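Local atomic coordinates of imidazolonepropionase (PDB entry 2Q09), a protein that hydrolyses a ring carbon-nitrogen bond of imidazolone-5-propanoate to give N-formimidoyl-L-glutamate, the third step of histidine degradation. Residues A[8-20]-A[365-377]. Sequence-based numbering, arbitrary orientation.
Sequences VWLNVTPATLRSD and GQLRVGMLADFLV
Trp9 and Phe375 form a T-shaped aromatic pair in which the edge of the phenylalanine meets the face of the indole. Phe375 CZ stands over the six-membered ring, 3.7 Å from Trp9 CE3, and the planes are nearly perpendicular, at 86°. With chi1 at 58°, Phe375 CG sits between the backbone N and the carbonyl carbon, a setting that carries the ring toward the indole. Val399 of strand 395-400 touches both rings, and Leu32 also packs on Phe375.

Further along, Leu367 lies against Thr16 and sends CD1 to Pro14 CB, 4.0 Å away, while Pro66 of strand 63-73 provides another apolar neighbour. The two backbones are tied here by Leu367 N, which donates to a lone pair of Thr16 O at 3.0 Å. An ST turn shapes the chain at Thr16: OG1 accepts from Arg18 N and is itself held to Gly25 O.

The polar end centres on Gln366 OE1, gripped by Ser19 N at 2.9 Å and Arg368 NE at 2.7 Å. These donors clamp OE1 between opposite faces of the amide plane, off its lone pairs; together with a water that links Gln366 NE2 to Ser19 OG, they probably limit the amide's rotation. Arg18 NE lies over the Arg368 guanidinium, the planes 80° apart; Asp20, through charge alone, probably offsets this like-charge approach.

Together these contacts join the N-terminal strands to the returning C-terminal chain, characteristic of the small beta-rich domain that accompanies the TIM barrel in amidohydrolases, remote from the iron site.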
# COMPACT_ATOMS: atom_id res chain seq x y z
N VAL A 8 -23.76 -9.61 -14.59
CA VAL A 8 -23.00 -9.53 -15.83
C VAL A 8 -22.86 -8.10 -16.34
O VAL A 8 -23.83 -7.34 -16.38
CB VAL A 8 -23.64 -10.38 -16.96
CG1 VAL A 8 -22.91 -10.13 -18.28
CG2 VAL A 8 -23.58 -11.85 -16.61
N TRP A 9 -21.64 -7.75 -16.71
CA TRP A 9 -21.33 -6.44 -17.25
C TRP A 9 -21.08 -6.63 -18.74
O TRP A 9 -20.10 -7.26 -19.14
CB TRP A 9 -20.08 -5.86 -16.57
CG TRP A 9 -20.36 -5.28 -15.24
CD1 TRP A 9 -20.55 -3.96 -14.94
CD2 TRP A 9 -20.58 -6.00 -14.02
NE1 TRP A 9 -20.87 -3.82 -13.61
CE2 TRP A 9 -20.90 -5.06 -13.02
CE3 TRP A 9 -20.54 -7.36 -13.67
CZ2 TRP A 9 -21.18 -5.42 -11.70
CZ3 TRP A 9 -20.82 -7.72 -12.36
CH2 TRP A 9 -21.13 -6.76 -11.39
N LEU A 10 -21.98 -6.10 -19.56
CA LEU A 10 -21.85 -6.24 -21.00
C LEU A 10 -21.06 -5.10 -21.64
O LEU A 10 -21.04 -3.98 -21.13
CB LEU A 10 -23.24 -6.30 -21.66
CG LEU A 10 -24.12 -7.51 -21.35
CD1 LEU A 10 -25.51 -7.29 -21.92
CD2 LEU A 10 -23.50 -8.78 -21.93
N ASN A 11 -20.43 -5.41 -22.76
CA ASN A 11 -19.65 -4.45 -23.52
C ASN A 11 -18.62 -3.66 -22.74
O ASN A 11 -18.64 -2.43 -22.73
CB ASN A 11 -20.59 -3.49 -24.26
CG ASN A 11 -21.50 -4.21 -25.23
OD1 ASN A 11 -21.05 -4.96 -26.08
ND2 ASN A 11 -22.81 -3.97 -25.12
N VAL A 12 -17.71 -4.36 -22.07
CA VAL A 12 -16.65 -3.70 -21.34
C VAL A 12 -15.36 -3.89 -22.14
O VAL A 12 -15.15 -4.95 -22.72
CB VAL A 12 -16.43 -4.30 -19.93
CG1 VAL A 12 -17.62 -3.98 -19.04
CG2 VAL A 12 -16.20 -5.79 -20.02
N THR A 13 -14.53 -2.85 -22.19
CA THR A 13 -13.24 -2.93 -22.88
C THR A 13 -12.25 -3.18 -21.75
O THR A 13 -11.77 -2.25 -21.10
CB THR A 13 -12.90 -1.61 -23.59
OG1 THR A 13 -13.95 -1.28 -24.51
CG2 THR A 13 -11.58 -1.73 -24.34
N PRO A 14 -11.91 -4.45 -21.52
CA PRO A 14 -10.99 -4.87 -20.47
C PRO A 14 -9.50 -4.66 -20.60
O PRO A 14 -8.88 -5.08 -21.57
CB PRO A 14 -11.32 -6.35 -20.32
CG PRO A 14 -11.48 -6.75 -21.76
CD PRO A 14 -12.34 -5.61 -22.32
N ALA A 15 -8.94 -3.97 -19.61
CA ALA A 15 -7.50 -3.76 -19.52
C ALA A 15 -7.24 -4.79 -18.43
O ALA A 15 -7.25 -4.46 -17.24
CB ALA A 15 -7.18 -2.35 -19.01
N THR A 16 -7.02 -6.03 -18.83
CA THR A 16 -6.84 -7.13 -17.89
C THR A 16 -5.63 -7.06 -17.00
O THR A 16 -5.65 -7.61 -15.90
CB THR A 16 -6.80 -8.49 -18.63
OG1 THR A 16 -5.62 -8.56 -19.44
CG2 THR A 16 -8.03 -8.65 -19.53
N LEU A 17 -4.58 -6.38 -17.46
CA LEU A 17 -3.35 -6.30 -16.68
C LEU A 17 -2.87 -7.73 -16.38
O LEU A 17 -2.24 -7.98 -15.34
CB LEU A 17 -3.57 -5.52 -15.36
CG LEU A 17 -3.31 -4.01 -15.33
CD1 LEU A 17 -1.83 -3.74 -15.62
CD2 LEU A 17 -4.19 -3.28 -16.37
N ARG A 18 -3.17 -8.65 -17.29
CA ARG A 18 -2.74 -10.04 -17.12
C ARG A 18 -1.21 -10.13 -17.17
O ARG A 18 -0.57 -9.49 -18.00
CB ARG A 18 -3.33 -10.94 -18.21
CG ARG A 18 -4.82 -11.21 -18.09
CD ARG A 18 -5.27 -12.21 -19.16
NE ARG A 18 -4.59 -13.49 -19.00
CZ ARG A 18 -4.64 -14.48 -19.89
NH1 ARG A 18 -5.32 -14.33 -21.01
NH2 ARG A 18 -4.00 -15.61 -19.65
N SER A 19 -0.64 -10.94 -16.28
CA SER A 19 0.81 -11.11 -16.21
C SER A 19 1.42 -11.68 -17.49
O SER A 19 2.60 -11.48 -17.76
CB SER A 19 1.17 -12.01 -15.04
OG SER A 19 0.55 -13.28 -15.17
N ASP A 20 0.63 -12.40 -18.27
CA ASP A 20 1.14 -13.01 -19.49
C ASP A 20 0.81 -12.21 -20.74
O ASP A 20 1.10 -12.65 -21.86
CB ASP A 20 0.59 -14.43 -19.63
CG ASP A 20 -0.89 -14.45 -19.94
OD1 ASP A 20 -1.63 -13.55 -19.48
OD2 ASP A 20 -1.33 -15.37 -20.65
N GLY A 365 -5.65 -8.09 -8.57
CA GLY A 365 -4.75 -7.42 -9.48
C GLY A 365 -4.85 -7.70 -10.97
O GLY A 365 -4.18 -7.02 -11.75
N GLN A 366 -5.67 -8.67 -11.36
CA GLN A 366 -5.82 -9.00 -12.77
C GLN A 366 -7.26 -9.39 -13.09
O GLN A 366 -7.97 -9.92 -12.24
CB GLN A 366 -4.92 -10.17 -13.15
CG GLN A 366 -3.45 -9.98 -12.82
CD GLN A 366 -2.63 -11.20 -13.15
OE1 GLN A 366 -2.61 -11.66 -14.30
NE2 GLN A 366 -1.95 -11.75 -12.15
N LEU A 367 -7.69 -9.13 -14.32
CA LEU A 367 -9.03 -9.50 -14.74
C LEU A 367 -8.93 -10.88 -15.36
O LEU A 367 -8.86 -11.04 -16.59
CB LEU A 367 -9.60 -8.49 -15.75
CG LEU A 367 -9.76 -7.03 -15.29
CD1 LEU A 367 -10.56 -6.27 -16.35
CD2 LEU A 367 -10.49 -6.95 -13.96
N ARG A 368 -8.87 -11.89 -14.50
CA ARG A 368 -8.79 -13.28 -14.93
C ARG A 368 -9.90 -14.09 -14.28
O ARG A 368 -10.29 -13.84 -13.14
CB ARG A 368 -7.49 -13.92 -14.48
CG ARG A 368 -6.22 -13.38 -15.04
CD ARG A 368 -5.14 -14.38 -14.71
NE ARG A 368 -3.81 -13.98 -15.16
CZ ARG A 368 -2.92 -14.83 -15.65
NH1 ARG A 368 -3.21 -16.12 -15.75
NH2 ARG A 368 -1.73 -14.39 -16.03
N VAL A 369 -10.38 -15.10 -14.99
CA VAL A 369 -11.41 -15.97 -14.45
C VAL A 369 -10.84 -16.67 -13.22
O VAL A 369 -9.70 -17.12 -13.23
CB VAL A 369 -11.84 -17.02 -15.49
CG1 VAL A 369 -12.45 -18.24 -14.80
CG2 VAL A 369 -12.84 -16.40 -16.44
N GLY A 370 -11.63 -16.72 -12.16
CA GLY A 370 -11.17 -17.36 -10.94
C GLY A 370 -10.69 -16.41 -9.86
O GLY A 370 -10.66 -16.77 -8.68
N MSE A 371 -10.31 -15.19 -10.24
CA MSE A 371 -9.85 -14.22 -9.25
C MSE A 371 -11.02 -13.40 -8.71
O MSE A 371 -12.10 -13.38 -9.31
CB MSE A 371 -8.79 -13.30 -9.86
CG MSE A 371 -7.50 -14.05 -10.18
SE MSE A 371 -6.06 -12.87 -10.71
CE MSE A 371 -5.32 -12.51 -8.98
N LEU A 372 -10.81 -12.71 -7.59
CA LEU A 372 -11.88 -11.91 -6.98
C LEU A 372 -12.39 -10.83 -7.92
O LEU A 372 -11.63 -10.25 -8.70
CB LEU A 372 -11.38 -11.30 -5.67
CG LEU A 372 -11.07 -12.33 -4.57
CD1 LEU A 372 -10.29 -11.68 -3.44
CD2 LEU A 372 -12.37 -12.96 -4.06
N ALA A 373 -13.69 -10.56 -7.83
CA ALA A 373 -14.32 -9.57 -8.69
C ALA A 373 -14.18 -8.14 -8.18
O ALA A 373 -15.16 -7.52 -7.77
CB ALA A 373 -15.80 -9.91 -8.89
N ASP A 374 -12.95 -7.65 -8.20
CA ASP A 374 -12.64 -6.28 -7.77
C ASP A 374 -12.22 -5.56 -9.04
O ASP A 374 -11.08 -5.68 -9.48
CB ASP A 374 -11.49 -6.28 -6.76
CG ASP A 374 -11.91 -6.76 -5.38
OD1 ASP A 374 -13.03 -7.30 -5.26
OD2 ASP A 374 -11.12 -6.59 -4.43
N PHE A 375 -13.15 -4.82 -9.64
CA PHE A 375 -12.83 -4.12 -10.87
C PHE A 375 -13.50 -2.76 -10.95
O PHE A 375 -14.41 -2.45 -10.16
CB PHE A 375 -13.18 -4.98 -12.09
CG PHE A 375 -14.62 -5.41 -12.15
CD1 PHE A 375 -15.59 -4.59 -12.72
CD2 PHE A 375 -15.01 -6.64 -11.64
CE1 PHE A 375 -16.92 -5.00 -12.80
CE2 PHE A 375 -16.33 -7.07 -11.71
CZ PHE A 375 -17.29 -6.24 -12.29
N LEU A 376 -13.06 -1.96 -11.92
CA LEU A 376 -13.58 -0.61 -12.08
C LEU A 376 -13.97 -0.29 -13.51
O LEU A 376 -13.27 -0.67 -14.45
CB LEU A 376 -12.50 0.39 -11.65
CG LEU A 376 -11.73 0.10 -10.37
CD1 LEU A 376 -10.53 1.03 -10.27
CD2 LEU A 376 -12.67 0.27 -9.16
N VAL A 377 -15.07 0.43 -13.67
CA VAL A 377 -15.52 0.86 -14.99
C VAL A 377 -15.30 2.37 -15.01
O VAL A 377 -15.88 3.10 -14.21
CB VAL A 377 -17.01 0.58 -15.22
CG1 VAL A 377 -17.44 1.15 -16.57
CG2 VAL A 377 -17.27 -0.92 -15.18
O HOH W 1 -0.15 -14.07 -12.46